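Local coordinates for solute-binding protein Csal_2479 (Chromohalobacter salexigens, PDB 4P1L) that binds D-glucuronate and probably delivers it to the membrane permease of a TRAP transport system, at residues K40-F45 with S139-G144; F87-M92 with P97-L102; D172-M177 with L230-C235. One frame throughout, in Å; residues are numbered along the deposited sequence.

Interaction 1. Residues K40-F45 with S139-G144; sequences KALESF and SWFGSG
Ala41, on helix 37-52, and Phe141, the last residue of strand 135-141, form the closest backbone pair of this contact; their CA atoms are 9.1 Å apart, a distance bridged by side chains. The phenyl ring of Phe141 does most of the bridging, with its far end directed at the helix. Its CZ meets the methyl of Ala41, CB to CZ being 3.9 Å, while the CD2 branch of Leu42 reaches the neighbouring ring carbon, 4.1 Å from Phe141 CE2. Both methyls reach the ring obliquely. In Phe141 the ring is set opposite the carbonyl carbon (chi1 -73°), which carries it off the strand and toward the helix. The CZ end of the ring therefore faces the Ala41 methyl, with Leu42 packed beside it. Gln265 of helix 248-282 touches both Ala41 and Phe141, and Leu42 also rests on Leu236 and Asn86 of the sheet. This is helix-on-sheet packing in the lobe built on the five-stranded mixed sheet of a type II periplasmic binding fold, where helix 37-52 is the connection of the beta-alpha-beta crossover from strand 26-29 to strand 59-62.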
loop_
_atom_site.group_PDB
_atom_site.type_symbol
_atom_site.label_atom_id
_atom_site.label_comp_id
_atom_site.label_asym_id
_atom_site.label_seq_id
_atom_site.Cartn_x
_atom_site.Cartn_y
_atom_site.Cartn_z
ATOM N N LYS A 40 -8.120 12.755 -1.993
ATOM C CA LYS A 40 -8.000 14.171 -1.744
ATOM C C LYS A 40 -6.615 14.695 -2.136
ATOM O O LYS A 40 -6.516 15.729 -2.789
ATOM C CB LYS A 40 -8.287 14.468 -0.277
ATOM C CG LYS A 40 -9.728 14.177 0.161
ATOM C CD LYS A 40 -9.879 14.389 1.669
ATOM C CE LYS A 40 -11.320 14.295 2.138
ATOM N NZ LYS A 40 -11.395 14.214 3.612
ATOM N N ALA A 41 -5.557 13.976 -1.750
ATOM C CA ALA A 41 -4.182 14.413 -1.986
ATOM C C ALA A 41 -3.896 14.458 -3.477
ATOM O O ALA A 41 -3.185 15.344 -3.963
ATOM C CB ALA A 41 -3.191 13.467 -1.275
ATOM N N LEU A 42 -4.456 13.505 -4.207
ATOM C CA LEU A 42 -4.278 13.446 -5.657
ATOM C C LEU A 42 -4.970 14.602 -6.357
ATOM O O LEU A 42 -4.467 15.106 -7.356
ATOM C CB LEU A 42 -4.812 12.134 -6.219
ATOM C CG LEU A 42 -3.953 10.903 -5.894
ATOM C CD1 LEU A 42 -4.658 9.601 -6.266
ATOM C CD2 LEU A 42 -2.549 10.984 -6.579
ATOM N N GLU A 43 -6.145 14.997 -5.867
ATOM C CA GLU A 43 -6.858 16.128 -6.474
ATOM C C GLU A 43 -6.071 17.405 -6.194
ATOM O O GLU A 43 -5.986 18.289 -7.051
ATOM C CB GLU A 43 -8.292 16.248 -5.933
ATOM C CG GLU A 43 -9.238 15.148 -6.383
ATOM C CD GLU A 43 -9.595 15.203 -7.864
ATOM O OE1 GLU A 43 -9.145 16.150 -8.555
ATOM O OE2 GLU A 43 -10.329 14.282 -8.321
ATOM N N SER A 44 -5.475 17.499 -5.005
ATOM C CA SER A 44 -4.621 18.646 -4.678
ATOM C C SER A 44 -3.435 18.696 -5.624
ATOM O O SER A 44 -3.092 19.750 -6.144
ATOM C CB SER A 44 -4.126 18.569 -3.238
ATOM O OG SER A 44 -5.206 18.720 -2.339
ATOM N N PHE A 45 -2.819 17.539 -5.848
ATOM C CA PHE A 45 -1.699 17.439 -6.793
ATOM C C PHE A 45 -2.145 17.905 -8.177
ATOM O O PHE A 45 -1.478 18.715 -8.827
ATOM C CB PHE A 45 -1.203 15.994 -6.841
ATOM C CG PHE A 45 -0.231 15.694 -7.959
ATOM C CD1 PHE A 45 1.075 16.159 -7.913
ATOM C CD2 PHE A 45 -0.609 14.885 -9.023
ATOM C CE1 PHE A 45 1.959 15.860 -8.919
ATOM C CE2 PHE A 45 0.294 14.560 -10.029
ATOM C CZ PHE A 45 1.567 15.058 -9.980
ATOM N N SER A 139 6.808 11.159 -4.984
ATOM C CA SER A 139 6.638 11.260 -3.543
ATOM C C SER A 139 6.034 9.980 -3.006
ATOM O O SER A 139 5.567 9.138 -3.776
ATOM C CB SER A 139 5.766 12.459 -3.198
ATOM O OG SER A 139 4.462 12.299 -3.719
ATOM N N TRP A 140 6.065 9.834 -1.683
ATOM C CA TRP A 140 5.571 8.625 -1.006
ATOM C C TRP A 140 4.378 8.953 -0.117
ATOM O O TRP A 140 4.476 9.835 0.723
ATOM C CB TRP A 140 6.658 8.004 -0.139
ATOM C CG TRP A 140 7.903 7.660 -0.878
ATOM C CD1 TRP A 140 9.095 8.313 -0.813
ATOM C CD2 TRP A 140 8.087 6.574 -1.779
ATOM N NE1 TRP A 140 10.011 7.712 -1.634
ATOM C CE2 TRP A 140 9.430 6.625 -2.222
ATOM C CE3 TRP A 140 7.269 5.548 -2.235
ATOM C CZ2 TRP A 140 9.962 5.699 -3.118
ATOM C CZ3 TRP A 140 7.806 4.625 -3.147
ATOM C CH2 TRP A 140 9.137 4.709 -3.561
ATOM N N PHE A 141 3.278 8.234 -0.323
ATOM C CA PHE A 141 2.101 8.289 0.539
ATOM C C PHE A 141 2.210 7.197 1.625
ATOM O O PHE A 141 2.833 6.143 1.412
ATOM C CB PHE A 141 0.814 8.026 -0.257
ATOM C CG PHE A 141 0.359 9.156 -1.168
ATOM C CD1 PHE A 141 1.072 10.325 -1.294
ATOM C CD2 PHE A 141 -0.806 9.016 -1.916
ATOM C CE1 PHE A 141 0.640 11.340 -2.162
ATOM C CE2 PHE A 141 -1.246 10.030 -2.759
ATOM C CZ PHE A 141 -0.510 11.188 -2.879
ATOM N N GLY A 142 1.571 7.427 2.769
ATOM C CA GLY A 142 1.431 6.401 3.787
ATOM C C GLY A 142 0.183 5.536 3.650
ATOM O O GLY A 142 -0.816 5.958 3.060
ATOM N N SER A 143 0.231 4.314 4.177
ATOM C CA SER A 143 -0.981 3.503 4.250
ATOM C C SER A 143 -1.068 2.758 5.599
ATOM O O SER A 143 -1.650 1.693 5.681
ATOM C CB SER A 143 -1.124 2.545 3.052
ATOM O OG SER A 143 -0.212 1.430 3.108
ATOM N N GLY A 144 -0.477 3.336 6.640
ATOM C CA GLY A 144 -0.577 2.776 7.980
ATOM C C GLY A 144 -0.021 1.359 8.056
ATOM O O GLY A 144 0.853 0.946 7.272
#

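Interaction 2. Residues F87-M92 with P97-L102; sequences FNMGPM and PAANVL
Met89 and Met92, both selenomethionines here, meet Ala99 and Leu102 without any ring or amide between them; the flat group that matters nearby is the carboxamide of Asn88. Its OD1 accepts from Gly90 N at 2.8 Å, with the donor tilted 33° out of the carbonyl plane, and this Asx turn lies where the chain leaves strand 84-88. At the other end of the amide, ND2 hydrogen-bonds Glu234 OE2, and Asn88 touches the bound glucuronate, so the turn continues from a residue of the sugar pocket. Across the contact, the Met89 chain folds at chi2 and chi3 around a methyl of Leu102: Leu102 CD1 lies 3.7 Å from Met89 CE and 3.8 Å from Met89 CG. That terminal CE also reaches Ala99 CB, at 4.0 Å. Met92 approaches the same methyl with the root of its chain, Met92 CG lying 4.0 Å from Ala99 CB, while bends at chi2 and chi3 (64° and 63°) turn its selenium end away. Leu130 of helix 121-132 packs on both selenomethionines. Water 1 stands 2.8 Å from both Met89 O and Ala99 O. The chemistry is thus mostly dispersion between buried apolar side chains, beside a water placed between two backbone carbonyls.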
loop_
_atom_site.group_PDB
_atom_site.type_symbol
_atom_site.label_atom_id
_atom_site.label_comp_id
_atom_site.label_asym_id
_atom_site.label_seq_id
_atom_site.Cartn_x
_atom_site.Cartn_y
_atom_site.Cartn_z
ATOM N N PHE A 87 0.152 4.160 -6.579
ATOM C CA PHE A 87 0.199 2.722 -6.445
ATOM C C PHE A 87 0.682 2.313 -5.058
ATOM O O PHE A 87 1.650 2.880 -4.547
ATOM C CB PHE A 87 1.162 2.102 -7.458
ATOM C CG PHE A 87 0.746 2.261 -8.884
ATOM C CD1 PHE A 87 -0.541 1.948 -9.287
ATOM C CD2 PHE A 87 1.642 2.730 -9.826
ATOM C CE1 PHE A 87 -0.929 2.092 -10.592
ATOM C CE2 PHE A 87 1.257 2.862 -11.161
ATOM C CZ PHE A 87 -0.043 2.538 -11.531
ATOM N N ASN A 88 0.034 1.304 -4.495
ATOM C CA ASN A 88 0.589 0.572 -3.362
ATOM C C ASN A 88 1.803 -0.263 -3.824
ATOM O O ASN A 88 1.799 -0.868 -4.919
ATOM C CB ASN A 88 -0.487 -0.311 -2.744
ATOM C CG ASN A 88 -0.050 -0.945 -1.431
ATOM O OD1 ASN A 88 0.591 -1.999 -1.430
ATOM N ND2 ASN A 88 -0.403 -0.323 -0.322
HETATM N N MSE A 89 2.850 -0.267 -3.005
HETATM C CA MSE A 89 4.086 -0.973 -3.364
HETATM C C MSE A 89 3.990 -2.482 -3.296
HETATM O O MSE A 89 4.855 -3.186 -3.830
HETATM C CB MSE A 89 5.258 -0.497 -2.509
HETATM C CG MSE A 89 5.692 0.924 -2.783
HETATM SE SE MSE A 89 6.370 1.231 -4.635
HETATM C CE MSE A 89 8.253 0.872 -4.258
ATOM N N GLY A 90 2.949 -3.001 -2.640
ATOM C CA GLY A 90 2.711 -4.440 -2.616
ATOM C C GLY A 90 2.588 -5.077 -3.991
ATOM O O GLY A 90 3.347 -5.998 -4.328
ATOM N N PRO A 91 1.607 -4.621 -4.790
ATOM C CA PRO A 91 1.438 -5.083 -6.160
ATOM C C PRO A 91 2.592 -4.706 -7.050
ATOM O O PRO A 91 2.677 -5.217 -8.182
ATOM C CB PRO A 91 0.178 -4.366 -6.633
ATOM C CG PRO A 91 -0.504 -3.939 -5.437
ATOM C CD PRO A 91 0.505 -3.727 -4.389
HETATM N N MSE A 92 3.463 -3.818 -6.581
HETATM C CA MSE A 92 4.645 -3.443 -7.367
HETATM C C MSE A 92 5.726 -4.539 -7.261
HETATM O O MSE A 92 6.612 -4.641 -8.118
HETATM C CB MSE A 92 5.189 -2.097 -6.892
HETATM C CG MSE A 92 6.250 -1.422 -7.753
HETATM SE SE MSE A 92 5.547 -0.954 -9.517
HETATM C CE MSE A 92 4.187 0.325 -8.948
ATOM N N PRO A 97 11.741 -6.065 -8.701
ATOM C CA PRO A 97 12.251 -6.956 -7.649
ATOM C C PRO A 97 12.551 -6.279 -6.308
ATOM O O PRO A 97 12.143 -6.813 -5.273
ATOM C CB PRO A 97 13.505 -7.553 -8.291
ATOM C CG PRO A 97 13.147 -7.616 -9.743
ATOM C CD PRO A 97 12.316 -6.376 -10.022
ATOM N N ALA A 98 13.218 -5.131 -6.322
ATOM C CA ALA A 98 13.568 -4.420 -5.090
ATOM C C ALA A 98 12.358 -4.048 -4.266
ATOM O O ALA A 98 12.429 -4.008 -3.028
ATOM C CB ALA A 98 14.395 -3.149 -5.407
ATOM N N ALA A 99 11.239 -3.772 -4.938
ATOM C CA ALA A 99 10.020 -3.406 -4.235
ATOM C C ALA A 99 9.519 -4.519 -3.339
ATOM O O ALA A 99 8.834 -4.236 -2.347
ATOM C CB ALA A 99 8.908 -2.971 -5.238
ATOM N N ASN A 100 9.851 -5.777 -3.644
ATOM C CA ASN A 100 9.405 -6.879 -2.782
ATOM C C ASN A 100 9.929 -6.774 -1.356
ATOM O O ASN A 100 9.335 -7.328 -0.433
ATOM C CB ASN A 100 9.810 -8.247 -3.330
ATOM C CG ASN A 100 8.840 -8.765 -4.345
ATOM O OD1 ASN A 100 7.646 -8.828 -4.087
ATOM N ND2 ASN A 100 9.344 -9.087 -5.538
ATOM N N VAL A 101 11.032 -6.057 -1.170
ATOM C CA VAL A 101 11.579 -5.905 0.177
ATOM C C VAL A 101 10.540 -5.278 1.101
ATOM O O VAL A 101 10.454 -5.634 2.273
ATOM C CB VAL A 101 12.864 -5.049 0.154
ATOM C CG1 VAL A 101 13.308 -4.680 1.567
ATOM C CG2 VAL A 101 13.983 -5.805 -0.569
ATOM N N LEU A 102 9.731 -4.368 0.557
ATOM C CA LEU A 102 8.738 -3.644 1.328
ATOM C C LEU A 102 7.579 -4.526 1.757
ATOM O O LEU A 102 6.813 -4.157 2.639
ATOM C CB LEU A 102 8.201 -2.458 0.514
ATOM C CG LEU A 102 9.262 -1.459 0.113
ATOM C CD1 LEU A 102 8.645 -0.409 -0.856
ATOM C CD2 LEU A 102 9.922 -0.807 1.320
HETATM O O HOH W 1 6.200 -5.275 -2.622
#

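Interaction 3. Residues D172-M177 with L230-C235; sequences DLYVQM and LILPEC. With BDP (beta-D-glucopyranuronic acid), chain C.
Tyr174 and Leu230 are the nearest backbone pair, with CA atoms 9.5 Å apart: helix 172-181 passes beside a run of extended chain that leaves strand 223-230 and enters strand 234-239. Leu230 is the main contact on the extended side. Its CD1 lies 3.6 Å from Tyr174 CE1, reaching the tyrosine ring obliquely, and the same methyl stands 4.0 Å from the selenium of Met177, a selenomethionine. Met177 and Leu230 reach for each other tip to tip; the Met177 chain is extended through chi1 and chi2 (175° and -175°), which carries the selenium out from the helix before the chain bends at chi3. Leu232 approaches Tyr174 from the opposite direction, its CD1 3.5 Å from Tyr174 OH. That hydroxyl is not left to the leucine, for it hydrogen-bonds to Ser103 OG.

Glu234, farther along the same segment, does not touch the helix but binds the sugar. Its OE2 accepts a hydrogen bond of 2.6 Å from O2 of the bound D-glucuronate and a second from Asn88 ND2, while Glu234 OE1 is held by Asn86 ND2. Donors on both oxygens fix the rotation of the carboxylate and are consistent with an ionised group. His32, Gln70, Arg146, Arg167 and Asn207 supply further bonds to the ligand. Residues 231-233 form one of the connections between the two lobes, consistent with the type II periplasmic binding fold, and the sugar is bound near it. Helix 172-181 packs against the start of this crossing from strand 223-230 to strand 234-239, and helix 111-118 touches Ile231 and Pro233.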
loop_
_atom_site.group_PDB
_atom_site.type_symbol
_atom_site.label_atom_id
_atom_site.label_comp_id
_atom_site.label_asym_id
_atom_site.label_seq_id
_atom_site.Cartn_x
_atom_site.Cartn_y
_atom_site.Cartn_z
ATOM N N ASP A 172 3.147 -13.218 -3.948
ATOM C CA ASP A 172 3.325 -14.546 -3.361
ATOM C C ASP A 172 3.800 -14.451 -1.905
ATOM O O ASP A 172 3.532 -15.346 -1.104
ATOM C CB ASP A 172 4.368 -15.362 -4.146
ATOM C CG ASP A 172 3.883 -15.803 -5.518
ATOM O OD1 ASP A 172 2.689 -15.612 -5.827
ATOM O OD2 ASP A 172 4.706 -16.366 -6.272
ATOM N N LEU A 173 4.520 -13.386 -1.570
ATOM C CA LEU A 173 4.995 -13.207 -0.203
ATOM C C LEU A 173 3.853 -13.213 0.805
ATOM O O LEU A 173 4.030 -13.695 1.938
ATOM C CB LEU A 173 5.791 -11.907 -0.026
ATOM C CG LEU A 173 7.226 -11.933 -0.536
ATOM C CD1 LEU A 173 7.892 -10.566 -0.446
ATOM C CD2 LEU A 173 8.053 -12.952 0.247
ATOM N N TYR A 174 2.709 -12.666 0.407
ATOM C CA TYR A 174 1.523 -12.608 1.287
ATOM C C TYR A 174 0.894 -13.980 1.521
ATOM O O TYR A 174 0.355 -14.239 2.573
ATOM C CB TYR A 174 0.456 -11.644 0.743
ATOM C CG TYR A 174 0.982 -10.258 0.442
ATOM C CD1 TYR A 174 2.018 -9.714 1.188
ATOM C CD2 TYR A 174 0.460 -9.512 -0.607
ATOM C CE1 TYR A 174 2.517 -8.436 0.909
ATOM C CE2 TYR A 174 0.951 -8.257 -0.910
ATOM C CZ TYR A 174 1.980 -7.718 -0.163
ATOM O OH TYR A 174 2.452 -6.451 -0.452
ATOM N N VAL A 175 0.920 -14.847 0.514
ATOM C CA VAL A 175 0.461 -16.223 0.725
ATOM C C VAL A 175 1.418 -16.937 1.689
ATOM O O VAL A 175 0.994 -17.634 2.624
ATOM C CB VAL A 175 0.347 -16.963 -0.613
ATOM C CG1 VAL A 175 -0.037 -18.445 -0.401
ATOM C CG2 VAL A 175 -0.637 -16.254 -1.515
ATOM N N GLN A 176 2.720 -16.758 1.471
ATOM C CA GLN A 176 3.695 -17.329 2.371
ATOM C C GLN A 176 3.456 -16.797 3.782
ATOM O O GLN A 176 3.511 -17.557 4.763
ATOM C CB GLN A 176 5.121 -17.052 1.885
ATOM C CG GLN A 176 6.117 -18.060 2.348
ATOM C CD GLN A 176 7.516 -17.761 1.852
ATOM O OE1 GLN A 176 7.756 -16.731 1.198
ATOM N NE2 GLN A 176 8.459 -18.641 2.194
HETATM N N MSE A 177 3.188 -15.505 3.890
HETATM C CA MSE A 177 2.920 -14.886 5.197
HETATM C C MSE A 177 1.738 -15.542 5.938
HETATM O O MSE A 177 1.887 -15.974 7.090
HETATM C CB MSE A 177 2.647 -13.392 5.022
HETATM C CG MSE A 177 2.245 -12.675 6.291
HETATM SE SE MSE A 177 1.771 -10.818 5.953
HETATM C CE MSE A 177 -0.055 -11.186 5.287
ATOM N N LEU A 230 2.136 -5.648 8.018
ATOM C CA LEU A 230 2.689 -4.990 6.827
ATOM C C LEU A 230 2.512 -3.495 6.968
ATOM O O LEU A 230 1.467 -3.022 7.404
ATOM C CB LEU A 230 2.001 -5.451 5.537
ATOM C CG LEU A 230 2.297 -6.860 5.063
ATOM C CD1 LEU A 230 1.221 -7.310 4.095
ATOM C CD2 LEU A 230 3.701 -6.964 4.464
ATOM N N ILE A 231 3.564 -2.763 6.622
ATOM C CA ILE A 231 3.538 -1.329 6.575
ATOM C C ILE A 231 4.080 -0.995 5.177
ATOM O O ILE A 231 5.297 -1.016 4.922
ATOM C CB ILE A 231 4.394 -0.729 7.697
ATOM C CG1 ILE A 231 3.690 -0.958 9.041
ATOM C CG2 ILE A 231 4.618 0.728 7.455
ATOM C CD1 ILE A 231 4.598 -0.775 10.249
ATOM N N LEU A 232 3.151 -0.757 4.258
ATOM C CA LEU A 232 3.479 -0.634 2.854
ATOM C C LEU A 232 3.486 0.846 2.450
ATOM O O LEU A 232 2.476 1.561 2.595
ATOM C CB LEU A 232 2.479 -1.423 2.019
ATOM C CG LEU A 232 2.694 -2.958 2.063
ATOM C CD1 LEU A 232 1.482 -3.697 1.497
ATOM C CD2 LEU A 232 3.964 -3.311 1.278
ATOM N N PRO A 233 4.630 1.336 1.931
ATOM C CA PRO A 233 4.566 2.649 1.306
ATOM C C PRO A 233 3.703 2.605 0.054
ATOM O O PRO A 233 3.501 1.522 -0.509
ATOM C CB PRO A 233 6.039 2.936 0.914
ATOM C CG PRO A 233 6.845 2.042 1.762
ATOM C CD PRO A 233 5.993 0.775 1.876
ATOM N N GLU A 234 3.210 3.763 -0.383
ATOM C CA GLU A 234 2.626 3.916 -1.706
ATOM C C GLU A 234 3.334 5.062 -2.435
ATOM O O GLU A 234 3.792 6.010 -1.802
ATOM C CB GLU A 234 1.132 4.214 -1.605
ATOM C CG GLU A 234 0.385 3.275 -0.660
ATOM C CD GLU A 234 -1.103 3.137 -0.989
ATOM O OE1 GLU A 234 -1.646 4.019 -1.711
ATOM O OE2 GLU A 234 -1.710 2.150 -0.513
ATOM N N CYS A 235 3.457 4.970 -3.759
ATOM C CA CYS A 235 4.079 6.040 -4.510
ATOM C C CYS A 235 3.032 6.879 -5.185
ATOM O O CYS A 235 1.937 6.406 -5.497
ATOM C CB CYS A 235 5.051 5.506 -5.565
ATOM S SG CYS A 235 4.297 4.441 -6.825
HETATM C C1 BDP C . -5.062 -0.598 0.401
HETATM C C2 BDP C . -4.177 0.069 -0.642
HETATM C C3 BDP C . -4.766 -0.139 -1.985
HETATM C C4 BDP C . -4.856 -1.615 -2.215
HETATM C C5 BDP C . -5.714 -2.294 -1.116
HETATM C C6 BDP C . -5.801 -3.810 -1.280
HETATM O O2 BDP C . -4.158 1.451 -0.326
HETATM O O3 BDP C . -3.760 0.414 -2.985
HETATM O O4 BDP C . -5.426 -1.885 -3.507
HETATM O O5 BDP C . -5.167 -2.006 0.133
HETATM O O6A BDP C . -5.866 -4.496 -0.209
HETATM O O1 BDP C . -4.493 -0.451 1.656
HETATM O O6B BDP C . -5.887 -4.305 -2.423
#

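In the fold
All three contacts are buried, and they differ in what they join. Interaction 1 packs a helix against the outer strand of the five-stranded sheet, interaction 2 holds the turn after strand 84-88 to the chain that follows, and interaction 3 lies where the chain crosses between two sheets. Interactions 2 and 3 are neighbours, their centres about 7 Å apart; interaction 1 is farther off, about 17 and 19 Å from them, centre to centre. Strands 135-141, 234-239 and 84-88 run side by side and tie the set together; just beyond them, Ser143 OG hydrogen-bonds Leu232 O. Apolar packing dominates throughout, but the segments of interactions 2 and 3 also carry Asn88 and Glu234 of the sugar pocket.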